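Side-chain contacts in variant surface glycoprotein MITAT 1.1 (Trypanosoma brucei brucei, PDB 5LY9), which forms the dense protein coat on the parasite surface and, by serial expression of antigenically distinct variants, lets the trypanosome evade the host immune response: residues Y52-P57 / D348-Y353; T59-Q64 / K313-M318; L65-G70 / A302-L307; T298-E301 / G306-A309. All blocks are in the same frame, centred on the assembly; numbering follows the deposited sequence.

In the fold
The chain is the N-terminal, A-type family portion of the longer glycoprotein; two copies form the dimer. All four contacts are centred on the same side of the chain's centre, 34 to 37 Å from it. Helix 24-55 enters contact 1 and helix 62-114, which follows it, supplies contacts 2 and 3 in turn. Their partners come in reverse order along the sequence: 348-353, 313-318, 302-307. Centres step about 15 Å from contact 1 to contact 2, then about 8 Å to contact 3; contact 4 lies another 8 Å on, between the end of helix 295-304 and the loop after it. Contacts 1 to 3 thus pack sequence-distant helices against the turn between helices 24-55 and 62-114; contact 4 is local.

Contact 1. Residues Y52-P57 / D348-Y353; sequences YLAKNP and DILSNY
Ala54 and Lys55, at the C-terminal end of helix 24-55, make a helix-helix contact with Tyr353 of helix 343-367, the last helix of the chain. The closest backbone approach is between the CA atoms of Ala54 and Tyr353, 5.9 Å apart, consistent with the small side chain of Ala54. Its methyl points at the other helix, where Ala54 CB lies 3.8 Å from Tyr353 CB, with Leu350 CD1 farther off at 4.4 Å. Lys55 comes next and provides the longer contact. Its CG is anti to the backbone N (chi1 -178°), which starts the chain alongside the tyrosine, and the two side chains then run in the same direction. Lys55 CB sits over one ring face, 4.3 Å from the Tyr353 centroid and 18° off the normal, a CH-pi contact; farther out, Lys55 CE reaches to 3.4 Å from Tyr353 OH. The ammonium beyond it makes a salt bridge with Glu322, while Pro325 and Ile328 also touch Tyr353. On the side of helix 343-367 turned away from Tyr353, Ser351 is hydrogen-bonded to Arg69 of the second subunit, so this helix serves both a fold contact and the dimer. Asn56 leaves the helical conformation and turns its amide back: Asn56 ND2 donates to Tyr52 O at 3.0 Å, in the carbonyl plane and on a lone pair.

Contact 2. Residues T59-Q64 / K313-M318; sequences TQALQQ and KTYLDM
Gln64 holds its amide nearly parallel to the Tyr315 ring, the planes only 16° apart, yet displaced beyond the ring's rim, and the two polar ends are not hydrogen-bonded. Here the start of helix 62-114 packs on helix 313-321, a helix-helix contact carried largely by one aromatic ring. Gln64 NE2 lies 3.6 Å from Tyr315 OH, but it is committed to the carbonyl oxygen of Leu303, which fixes the rotation of the amide. The apolar stem does the touching: Gln64 CG sits over one ring face, 4.0 Å from the Tyr315 centroid and 22° off its normal, forming a CH-pi contact. A bend at chi2 (87°) turns the amide out on the hydroxyl side, at a level above the ring plane. Ala61 occupies a different position, at the ring edge near its plane, with Ala61 CB 3.7 Å from Tyr315 CE1. From the next turn of helix 313-321, Met318 reaches the same methyl, its CE 3.9 Å from Ala61 CB. The ring of Tyr315 also meets Phe304, the two planes nearly perpendicular, which ties in helix 295-304. Leu316, next in sequence to Tyr315, instead touches the glycan carried by the protein. Ala61 itself is the N-cap residue of helix 62-114, and its backbone is secured by an ST turn in which Ala61 N donates to Thr59 OG1 at 3.1 Å.

Contact 3. Residues L65-G70 / A302-L307; sequences LTLLRG and ALFGGL. Unlike the reference sequence in segment 65-70: Leu65 (reference Ser).
The ring of Phe304 is met at its edge by Leu67: CD2 of Leu67 lies in the ring plane, 3.8 Å from Phe304 CE2. No atom of 65-70 takes a place over either face. Leu271 and Lys311 also touch the Phe304 side chain. The contact is helix-helix packing, in which the last turn of helix 295-304 faces helix 62-114. The backbones stay well apart, since the nearest CA atoms, those of Leu67 and Leu303, are 9.9 Å from each other; full-length side chains must bridge the interval. With CG of Leu67 anti to its backbone N (chi1 179°), the branched end is sent outward, so that CD2 reaches the phenylalanine edge; the two side chains lie oblique to each other. The three touching residues are buried, and the contact has no hydrogen bond between its segments, so it is purely apolar. Helix 275-285 completes the cluster, with Leu277, Leu280 and Val281 against Leu67 and Leu285 against Leu303. Directly after Phe304 the helix breaks off at Gly305, whose phi is positive (85°). The same leucine methyl serves both partners, for Leu67 CD2 is also 4.3 Å from Leu303 CD1.

Contact 4. Residues T298-E301 / G306-A309; sequences TKLE and GLAA
Leu300 and Leu307 form the buried, apolar inner side of this contact, and Glu301 its exposed outer side. On the inner side, one methyl of the loop leucine abuts the helix: Leu307 CD2 is 3.8 Å from Leu300 CB. Leu300 is buried, with Leu271, Asp272 and Val281 also against its side chain. Leu307 is held from the backbone as well, by hydrogen bonding with Leu271, and its side chain touches Asp272. The outer side is more open, since Glu301 is an exposed residue. Its CG, anti to its own carbonyl carbon (chi1 -75°), passes beside the leucine, with Glu301 CG 3.9 Å from Leu307 CD2. Beyond CG the chain is extended and carries the carboxylate on across the other branch, where Glu301 OE2 lies 3.5 Å from Leu307 CD1. The CG methylene therefore supplies the apolar part of this approach, while the carboxylate oxygen rests against the branched end of the leucine, near CD1 and CG. No hydrogen bond joins the two segments. The backbones do come close, with CA atoms of Glu301 and Gly306 4.3 Å apart, but Glu301 O to Gly306 N, at 3.7 Å, does not count as a bond. Gly305 has positive phi and Gly306 a phi of 153°, so the chain reverses and folds Leu307 back on the preceding turn, as at a glycine-terminated helix C-terminus, here that of helix 295-304.

Contact 1. Residues Y52-P57 / D348-Y353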
loop_
_atom_site.group_PDB
_atom_site.type_symbol
_atom_site.label_atom_id
_atom_site.label_comp_id
_atom_site.label_asym_id
_atom_site.label_seq_id
_atom_site.Cartn_x
_atom_site.Cartn_y
_atom_site.Cartn_z
ATOM N N TYR A 52 11.856 -22.343 -25.027
ATOM C CA TYR A 52 12.871 -22.650 -26.028
ATOM C C TYR A 52 13.529 -24.004 -25.683
ATOM O O TYR A 52 13.760 -24.867 -26.557
ATOM C CB TYR A 52 13.941 -21.602 -26.028
ATOM C CG TYR A 52 14.953 -21.827 -27.117
ATOM C CD1 TYR A 52 16.019 -22.620 -26.919
ATOM C CD2 TYR A 52 14.835 -21.118 -28.328
ATOM C CE1 TYR A 52 16.947 -22.842 -27.962
ATOM C CE2 TYR A 52 15.775 -21.283 -29.350
ATOM C CZ TYR A 52 16.802 -22.146 -29.158
ATOM O OH TYR A 52 17.732 -22.352 -30.178
ATOM N N LEU A 53 13.886 -24.188 -24.422
ATOM C CA LEU A 53 14.492 -25.442 -24.014
ATOM C C LEU A 53 13.566 -26.605 -24.206
ATOM O O LEU A 53 14.010 -27.708 -24.637
ATOM C CB LEU A 53 14.897 -25.372 -22.571
ATOM C CG LEU A 53 16.096 -24.488 -22.298
ATOM C CD1 LEU A 53 16.175 -24.101 -20.824
ATOM C CD2 LEU A 53 17.341 -25.224 -22.694
ATOM N N ALA A 54 12.311 -26.441 -23.797
ATOM C CA ALA A 54 11.369 -27.549 -23.984
ATOM C C ALA A 54 11.152 -27.923 -25.437
ATOM O O ALA A 54 10.958 -29.119 -25.741
ATOM C CB ALA A 54 10.049 -27.237 -23.339
ATOM N N LYS A 55 11.237 -26.930 -26.301
ATOM C CA LYS A 55 10.997 -27.091 -27.721
ATOM C C LYS A 55 12.234 -27.648 -28.379
ATOM O O LYS A 55 12.123 -28.329 -29.425
ATOM C CB LYS A 55 10.610 -25.764 -28.280
ATOM C CG LYS A 55 10.266 -25.717 -29.750
ATOM C CD LYS A 55 9.683 -24.365 -30.134
ATOM C CE LYS A 55 9.240 -24.362 -31.587
ATOM N NZ LYS A 55 10.416 -24.410 -32.501
ATOM N N ASN A 56 13.407 -27.425 -27.765
ATOM C CA ASN A 56 14.704 -27.733 -28.394
ATOM C C ASN A 56 15.638 -28.526 -27.497
ATOM O O ASN A 56 16.690 -28.026 -27.086
ATOM C CB ASN A 56 15.403 -26.473 -28.858
ATOM C CG ASN A 56 14.668 -25.734 -29.948
ATOM O OD1 ASN A 56 14.781 -26.050 -31.118
ATOM N ND2 ASN A 56 13.975 -24.719 -29.585
ATOM N N PRO A 57 15.284 -29.779 -27.174
ATOM C CA PRO A 57 16.049 -30.514 -26.224
ATOM C C PRO A 57 17.447 -30.794 -26.706
ATOM O O PRO A 57 18.331 -30.977 -25.874
ATOM C CB PRO A 57 15.254 -31.859 -26.056
ATOM C CG PRO A 57 14.416 -31.944 -27.248
ATOM C CD PRO A 57 14.020 -30.491 -27.489
ATOM N N ASP A 348 0.723 -20.876 -20.686
ATOM C CA ASP A 348 0.020 -21.842 -21.527
ATOM C C ASP A 348 0.992 -22.503 -22.553
ATOM O O ASP A 348 0.966 -23.735 -22.774
ATOM C CB ASP A 348 -1.062 -21.151 -22.378
ATOM C CG ASP A 348 -2.318 -20.792 -21.616
ATOM O OD1 ASP A 348 -2.472 -21.060 -20.406
ATOM O OD2 ASP A 348 -3.204 -20.162 -22.308
ATOM N N ILE A 349 1.831 -21.684 -23.206
ATOM C CA ILE A 349 2.747 -22.229 -24.186
ATOM C C ILE A 349 3.743 -23.218 -23.517
ATOM O O ILE A 349 4.009 -24.300 -24.051
ATOM C CB ILE A 349 3.513 -21.096 -24.916
ATOM C CG1 ILE A 349 2.544 -20.306 -25.854
ATOM C CG2 ILE A 349 4.632 -21.645 -25.749
ATOM C CD1 ILE A 349 3.024 -18.899 -26.153
ATOM N N LEU A 350 4.293 -22.831 -22.392
ATOM C CA LEU A 350 5.182 -23.725 -21.660
ATOM C C LEU A 350 4.474 -25.010 -21.268
ATOM O O LEU A 350 5.064 -26.102 -21.430
ATOM C CB LEU A 350 5.819 -23.101 -20.472
ATOM C CG LEU A 350 6.801 -23.991 -19.704
ATOM C CD1 LEU A 350 7.928 -24.452 -20.668
ATOM C CD2 LEU A 350 7.371 -23.226 -18.536
ATOM N N SER A 351 3.255 -24.892 -20.789
ATOM C CA SER A 351 2.505 -26.101 -20.421
ATOM C C SER A 351 2.373 -27.086 -21.587
ATOM O O SER A 351 2.557 -28.280 -21.422
ATOM C CB SER A 351 1.153 -25.706 -19.890
ATOM O OG SER A 351 1.259 -24.832 -18.761
ATOM N N ASN A 352 2.026 -26.552 -22.751
ATOM C CA ASN A 352 1.822 -27.351 -23.948
ATOM C C ASN A 352 3.167 -27.995 -24.341
ATOM O O ASN A 352 3.217 -29.188 -24.654
ATOM C CB ASN A 352 1.279 -26.465 -25.057
ATOM C CG ASN A 352 0.604 -27.244 -26.146
ATOM O OD1 ASN A 352 -0.194 -26.716 -26.910
ATOM N ND2 ASN A 352 0.973 -28.500 -26.269
ATOM N N TYR A 353 4.250 -27.227 -24.317
ATOM C CA TYR A 353 5.557 -27.839 -24.729
ATOM C C TYR A 353 6.100 -28.807 -23.728
ATOM O O TYR A 353 6.790 -29.688 -24.187
ATOM C CB TYR A 353 6.658 -26.822 -25.088
ATOM C CG TYR A 353 6.528 -26.291 -26.472
ATOM C CD1 TYR A 353 6.779 -27.095 -27.584
ATOM C CD2 TYR A 353 6.147 -24.984 -26.699
ATOM C CE1 TYR A 353 6.641 -26.588 -28.858
ATOM C CE2 TYR A 353 5.957 -24.489 -27.963
ATOM C CZ TYR A 353 6.252 -25.281 -29.050
ATOM O OH TYR A 353 6.134 -24.755 -30.308
#

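Contact 2. Residues T59-Q64 / K313-M318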
loop_
_atom_site.group_PDB
_atom_site.type_symbol
_atom_site.label_atom_id
_atom_site.label_comp_id
_atom_site.label_asym_id
_atom_site.label_seq_id
_atom_site.Cartn_x
_atom_site.Cartn_y
_atom_site.Cartn_z
ATOM N N THR A 59 19.363 -28.721 -28.226
ATOM C CA THR A 59 20.112 -27.473 -28.407
ATOM C C THR A 59 21.570 -27.634 -28.038
ATOM O O THR A 59 21.909 -28.266 -27.000
ATOM C CB THR A 59 19.476 -26.333 -27.505
ATOM O OG1 THR A 59 20.159 -25.095 -27.738
ATOM C CG2 THR A 59 19.491 -26.715 -26.010
ATOM N N GLN A 60 22.446 -27.040 -28.825
ATOM C CA GLN A 60 23.844 -26.958 -28.426
ATOM C C GLN A 60 24.136 -25.869 -27.414
ATOM O O GLN A 60 25.252 -25.726 -27.033
ATOM C CB GLN A 60 24.745 -26.804 -29.655
ATOM C CG GLN A 60 24.673 -28.010 -30.629
ATOM C CD GLN A 60 24.832 -29.371 -29.951
ATOM O OE1 GLN A 60 23.841 -29.973 -29.483
ATOM N NE2 GLN A 60 26.068 -29.878 -29.905
ATOM N N ALA A 61 23.112 -25.151 -26.971
ATOM C CA ALA A 61 23.265 -24.102 -25.985
ATOM C C ALA A 61 22.627 -24.477 -24.676
ATOM O O ALA A 61 22.148 -23.584 -23.927
ATOM C CB ALA A 61 22.671 -22.833 -26.495
ATOM N N LEU A 62 22.646 -25.769 -24.387
ATOM C CA LEU A 62 21.896 -26.302 -23.228
ATOM C C LEU A 62 22.353 -25.626 -21.931
ATOM O O LEU A 62 21.480 -25.195 -21.152
ATOM C CB LEU A 62 22.030 -27.823 -23.134
ATOM C CG LEU A 62 21.353 -28.411 -21.897
ATOM C CD1 LEU A 62 19.875 -28.132 -21.968
ATOM C CD2 LEU A 62 21.605 -29.888 -21.806
ATOM N N GLN A 63 23.665 -25.577 -21.676
ATOM C CA GLN A 63 24.128 -25.059 -20.437
ATOM C C GLN A 63 23.931 -23.538 -20.317
ATOM O O GLN A 63 23.541 -23.070 -19.259
ATOM C CB GLN A 63 25.586 -25.391 -20.143
ATOM C CG GLN A 63 25.824 -26.894 -19.951
ATOM C CD GLN A 63 27.311 -27.212 -19.655
ATOM O OE1 GLN A 63 27.999 -26.484 -18.991
ATOM N NE2 GLN A 63 27.773 -28.333 -20.114
ATOM N N GLN A 64 24.205 -22.791 -21.379
ATOM C CA GLN A 64 23.979 -21.320 -21.380
ATOM C C GLN A 64 22.506 -21.010 -21.096
ATOM O O GLN A 64 22.159 -20.168 -20.264
ATOM C CB GLN A 64 24.322 -20.751 -22.754
ATOM C CG GLN A 64 25.791 -20.877 -23.098
ATOM C CD GLN A 64 26.233 -22.177 -23.752
ATOM O OE1 GLN A 64 25.558 -23.200 -23.735
ATOM N NE2 GLN A 64 27.454 -22.159 -24.280
ATOM N N LYS A 313 23.844 -11.805 -24.748
ATOM C CA LYS A 313 22.847 -11.258 -25.655
ATOM C C LYS A 313 22.492 -12.176 -26.823
ATOM O O LYS A 313 21.322 -12.266 -27.152
ATOM C CB LYS A 313 23.246 -9.860 -26.159
ATOM C CG LYS A 313 22.255 -9.260 -27.152
ATOM C CD LYS A 313 22.491 -7.788 -27.388
ATOM C CE LYS A 313 21.660 -7.156 -28.537
ATOM N NZ LYS A 313 21.616 -7.925 -29.836
ATOM N N THR A 314 23.479 -12.815 -27.474
ATOM C CA THR A 314 23.187 -13.694 -28.628
ATOM C C THR A 314 22.301 -14.845 -28.237
ATOM O O THR A 314 21.384 -15.134 -29.014
ATOM C CB THR A 314 24.444 -14.240 -29.389
ATOM O OG1 THR A 314 25.207 -14.996 -28.454
ATOM C CG2 THR A 314 25.269 -13.110 -29.849
ATOM N N TYR A 315 22.434 -15.355 -26.983
ATOM C CA TYR A 315 21.572 -16.409 -26.489
ATOM C C TYR A 315 20.104 -15.931 -26.284
ATOM O O TYR A 315 19.128 -16.641 -26.641
ATOM C CB TYR A 315 22.151 -17.072 -25.168
ATOM C CG TYR A 315 23.391 -17.759 -25.496
ATOM C CD1 TYR A 315 23.366 -19.051 -26.024
ATOM C CD2 TYR A 315 24.611 -17.102 -25.439
ATOM C CE1 TYR A 315 24.542 -19.648 -26.431
ATOM C CE2 TYR A 315 25.793 -17.726 -25.872
ATOM C CZ TYR A 315 25.717 -19.001 -26.350
ATOM O OH TYR A 315 26.839 -19.682 -26.774
ATOM N N LEU A 316 19.960 -14.764 -25.697
ATOM C CA LEU A 316 18.627 -14.201 -25.441
ATOM C C LEU A 316 17.961 -13.856 -26.807
ATOM O O LEU A 316 16.737 -14.002 -26.980
ATOM C CB LEU A 316 18.724 -12.995 -24.569
ATOM C CG LEU A 316 19.241 -13.269 -23.148
ATOM C CD1 LEU A 316 19.489 -11.962 -22.370
ATOM C CD2 LEU A 316 18.303 -14.167 -22.429
ATOM N N ASP A 317 18.756 -13.346 -27.727
ATOM C CA ASP A 317 18.267 -13.080 -29.099
ATOM C C ASP A 317 17.770 -14.313 -29.829
ATOM O O ASP A 317 16.717 -14.284 -30.477
ATOM C CB ASP A 317 19.323 -12.357 -29.926
ATOM C CG ASP A 317 19.534 -10.906 -29.494
ATOM O OD1 ASP A 317 18.715 -10.285 -28.762
ATOM O OD2 ASP A 317 20.564 -10.363 -29.903
ATOM N N MET A 318 18.499 -15.418 -29.683
ATOM C CA MET A 318 18.098 -16.705 -30.210
ATOM C C MET A 318 16.764 -17.169 -29.633
ATOM O O MET A 318 15.880 -17.604 -30.342
ATOM C CB MET A 318 19.229 -17.692 -29.919
ATOM C CG MET A 318 19.054 -19.024 -30.503
ATOM S SD MET A 318 20.644 -19.925 -30.320
ATOM C CE MET A 318 20.550 -20.299 -28.609
#

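Contact 3. Residues L65-G70 / A302-L307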
loop_
_atom_site.group_PDB
_atom_site.type_symbol
_atom_site.label_atom_id
_atom_site.label_comp_id
_atom_site.label_asym_id
_atom_site.label_seq_id
_atom_site.Cartn_x
_atom_site.Cartn_y
_atom_site.Cartn_z
ATOM N N LEU A 65 21.628 -21.748 -21.730
ATOM C CA LEU A 65 20.177 -21.446 -21.623
ATOM C C LEU A 65 19.587 -21.922 -20.267
ATOM O O LEU A 65 18.741 -21.260 -19.678
ATOM C CB LEU A 65 19.442 -22.081 -22.796
ATOM C CG LEU A 65 19.803 -21.387 -24.133
ATOM C CD1 LEU A 65 19.083 -22.047 -25.263
ATOM C CD2 LEU A 65 19.382 -19.938 -24.108
ATOM N N THR A 66 20.069 -23.050 -19.774
ATOM C CA THR A 66 19.697 -23.536 -18.437
ATOM C C THR A 66 20.049 -22.480 -17.389
ATOM O O THR A 66 19.249 -22.162 -16.530
ATOM C CB THR A 66 20.344 -24.846 -18.110
ATOM O OG1 THR A 66 19.851 -25.870 -18.995
ATOM C CG2 THR A 66 20.083 -25.285 -16.707
ATOM N N LEU A 67 21.264 -21.985 -17.467
ATOM C CA LEU A 67 21.755 -20.949 -16.584
ATOM C C LEU A 67 20.908 -19.730 -16.638
ATOM O O LEU A 67 20.499 -19.164 -15.583
ATOM C CB LEU A 67 23.175 -20.634 -16.933
ATOM C CG LEU A 67 23.769 -19.548 -16.074
ATOM C CD1 LEU A 67 23.826 -19.935 -14.571
ATOM C CD2 LEU A 67 25.094 -19.155 -16.579
ATOM N N LEU A 68 20.553 -19.256 -17.848
ATOM C CA LEU A 68 19.780 -18.052 -17.957
ATOM C C LEU A 68 18.352 -18.254 -17.427
ATOM O O LEU A 68 17.817 -17.383 -16.766
ATOM C CB LEU A 68 19.752 -17.561 -19.421
ATOM C CG LEU A 68 21.073 -16.988 -19.867
ATOM C CD1 LEU A 68 21.113 -16.850 -21.420
ATOM C CD2 LEU A 68 21.376 -15.687 -19.225
ATOM N N ARG A 69 17.764 -19.418 -17.697
ATOM C CA ARG A 69 16.408 -19.767 -17.204
ATOM C C ARG A 69 16.426 -19.759 -15.696
ATOM O O ARG A 69 15.534 -19.214 -15.073
ATOM C CB ARG A 69 16.057 -21.128 -17.753
ATOM C CG ARG A 69 14.714 -21.703 -17.275
ATOM C CD ARG A 69 14.857 -22.858 -16.313
ATOM N NE ARG A 69 13.527 -23.402 -16.082
ATOM C CZ ARG A 69 12.912 -24.285 -16.868
ATOM N NH1 ARG A 69 13.502 -24.879 -17.902
ATOM N NH2 ARG A 69 11.667 -24.578 -16.612
ATOM N N GLY A 70 17.453 -20.392 -15.138
ATOM C CA GLY A 70 17.619 -20.425 -13.662
ATOM C C GLY A 70 17.793 -19.066 -13.073
ATOM O O GLY A 70 17.228 -18.777 -11.988
ATOM N N ALA A 302 34.030 -19.989 -20.662
ATOM C CA ALA A 302 33.813 -21.122 -21.564
ATOM C C ALA A 302 32.459 -21.203 -22.164
ATOM O O ALA A 302 32.253 -21.796 -23.236
ATOM C CB ALA A 302 34.185 -22.424 -20.835
ATOM N N LEU A 303 31.466 -20.669 -21.468
ATOM C CA LEU A 303 30.095 -20.702 -21.951
ATOM C C LEU A 303 29.781 -19.587 -22.948
ATOM O O LEU A 303 29.108 -19.793 -23.929
ATOM C CB LEU A 303 29.146 -20.554 -20.753
ATOM C CG LEU A 303 28.974 -21.818 -19.844
ATOM C CD1 LEU A 303 28.147 -21.413 -18.615
ATOM C CD2 LEU A 303 28.306 -22.911 -20.640
ATOM N N PHE A 304 30.255 -18.390 -22.609
ATOM C CA PHE A 304 29.775 -17.132 -23.183
ATOM C C PHE A 304 30.901 -16.395 -23.945
ATOM O O PHE A 304 30.649 -15.394 -24.651
ATOM C CB PHE A 304 29.195 -16.219 -22.051
ATOM C CG PHE A 304 27.900 -16.708 -21.527
ATOM C CD1 PHE A 304 26.767 -16.759 -22.327
ATOM C CD2 PHE A 304 27.814 -17.167 -20.257
ATOM C CE1 PHE A 304 25.579 -17.332 -21.842
ATOM C CE2 PHE A 304 26.611 -17.673 -19.749
ATOM C CZ PHE A 304 25.527 -17.800 -20.562
ATOM N N GLY A 305 32.121 -16.861 -23.889
ATOM C CA GLY A 305 33.166 -16.203 -24.630
ATOM C C GLY A 305 33.831 -15.033 -23.954
ATOM O O GLY A 305 34.621 -14.315 -24.579
ATOM N N GLY A 306 33.572 -14.840 -22.657
ATOM C CA GLY A 306 34.136 -13.692 -21.898
ATOM C C GLY A 306 33.193 -13.359 -20.730
ATOM O O GLY A 306 32.223 -14.080 -20.499
ATOM N N LEU A 307 33.514 -12.325 -20.010
ATOM C CA LEU A 307 32.742 -11.889 -18.840
ATOM C C LEU A 307 32.003 -10.582 -19.048
ATOM O O LEU A 307 31.270 -10.133 -18.166
ATOM C CB LEU A 307 33.640 -11.811 -17.619
ATOM C CG LEU A 307 34.372 -13.089 -17.133
ATOM C CD1 LEU A 307 35.397 -12.850 -16.005
ATOM C CD2 LEU A 307 33.367 -14.164 -16.754
#

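Contact 4. Residues T298-E301 / G306-A309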
loop_
_atom_site.group_PDB
_atom_site.type_symbol
_atom_site.label_atom_id
_atom_site.label_comp_id
_atom_site.label_asym_id
_atom_site.label_seq_id
_atom_site.Cartn_x
_atom_site.Cartn_y
_atom_site.Cartn_z
ATOM N N THR A 298 35.651 -19.014 -14.789
ATOM C CA THR A 298 36.195 -19.870 -15.846
ATOM C C THR A 298 35.109 -20.519 -16.617
ATOM O O THR A 298 35.165 -20.525 -17.825
ATOM C CB THR A 298 37.071 -20.954 -15.226
ATOM O OG1 THR A 298 38.170 -20.289 -14.598
ATOM C CG2 THR A 298 37.593 -21.863 -16.280
ATOM N N LYS A 299 34.072 -21.038 -15.939
ATOM C CA LYS A 299 32.974 -21.674 -16.645
ATOM C C LYS A 299 32.203 -20.652 -17.476
ATOM O O LYS A 299 31.786 -20.920 -18.591
ATOM C CB LYS A 299 32.039 -22.338 -15.660
ATOM C CG LYS A 299 30.859 -23.001 -16.320
ATOM C CD LYS A 299 31.320 -24.153 -17.155
ATOM C CE LYS A 299 30.179 -25.035 -17.401
ATOM N NZ LYS A 299 30.555 -26.214 -18.268
ATOM N N LEU A 300 31.956 -19.453 -16.910
ATOM C CA LEU A 300 31.275 -18.408 -17.670
ATOM C C LEU A 300 32.026 -18.025 -18.949
ATOM O O LEU A 300 31.393 -17.758 -19.989
ATOM C CB LEU A 300 31.019 -17.122 -16.840
ATOM C CG LEU A 300 30.022 -17.288 -15.690
ATOM C CD1 LEU A 300 30.143 -16.173 -14.667
ATOM C CD2 LEU A 300 28.640 -17.306 -16.283
ATOM N N GLU A 301 33.340 -17.981 -18.868
ATOM C CA GLU A 301 34.157 -17.639 -20.073
ATOM C C GLU A 301 34.023 -18.734 -21.128
ATOM O O GLU A 301 33.952 -18.470 -22.333
ATOM C CB GLU A 301 35.601 -17.507 -19.675
ATOM C CG GLU A 301 35.839 -16.248 -18.951
ATOM C CD GLU A 301 37.127 -16.212 -18.148
ATOM O OE1 GLU A 301 37.789 -17.242 -17.889
ATOM O OE2 GLU A 301 37.476 -15.060 -17.785
ATOM N N GLY A 306 33.572 -14.840 -22.657
ATOM C CA GLY A 306 34.136 -13.692 -21.898
ATOM C C GLY A 306 33.193 -13.359 -20.730
ATOM O O GLY A 306 32.223 -14.080 -20.499
ATOM N N LEU A 307 33.514 -12.325 -20.010
ATOM C CA LEU A 307 32.742 -11.889 -18.840
ATOM C C LEU A 307 32.003 -10.582 -19.048
ATOM O O LEU A 307 31.270 -10.133 -18.166
ATOM C CB LEU A 307 33.640 -11.811 -17.619
ATOM C CG LEU A 307 34.372 -13.089 -17.133
ATOM C CD1 LEU A 307 35.397 -12.850 -16.005
ATOM C CD2 LEU A 307 33.367 -14.164 -16.754
ATOM N N ALA A 308 32.119 -9.960 -20.207
ATOM C CA ALA A 308 31.371 -8.716 -20.396
ATOM C C ALA A 308 29.875 -9.035 -20.358
ATOM O O ALA A 308 29.424 -10.092 -20.840
ATOM C CB ALA A 308 31.731 -8.106 -21.725
ATOM N N ALA A 309 29.082 -8.095 -19.834
ATOM C CA ALA A 309 27.660 -8.332 -19.656
ATOM C C ALA A 309 26.962 -8.661 -20.938
ATOM O O ALA A 309 26.023 -9.454 -20.913
ATOM C CB ALA A 309 26.962 -7.139 -18.982
#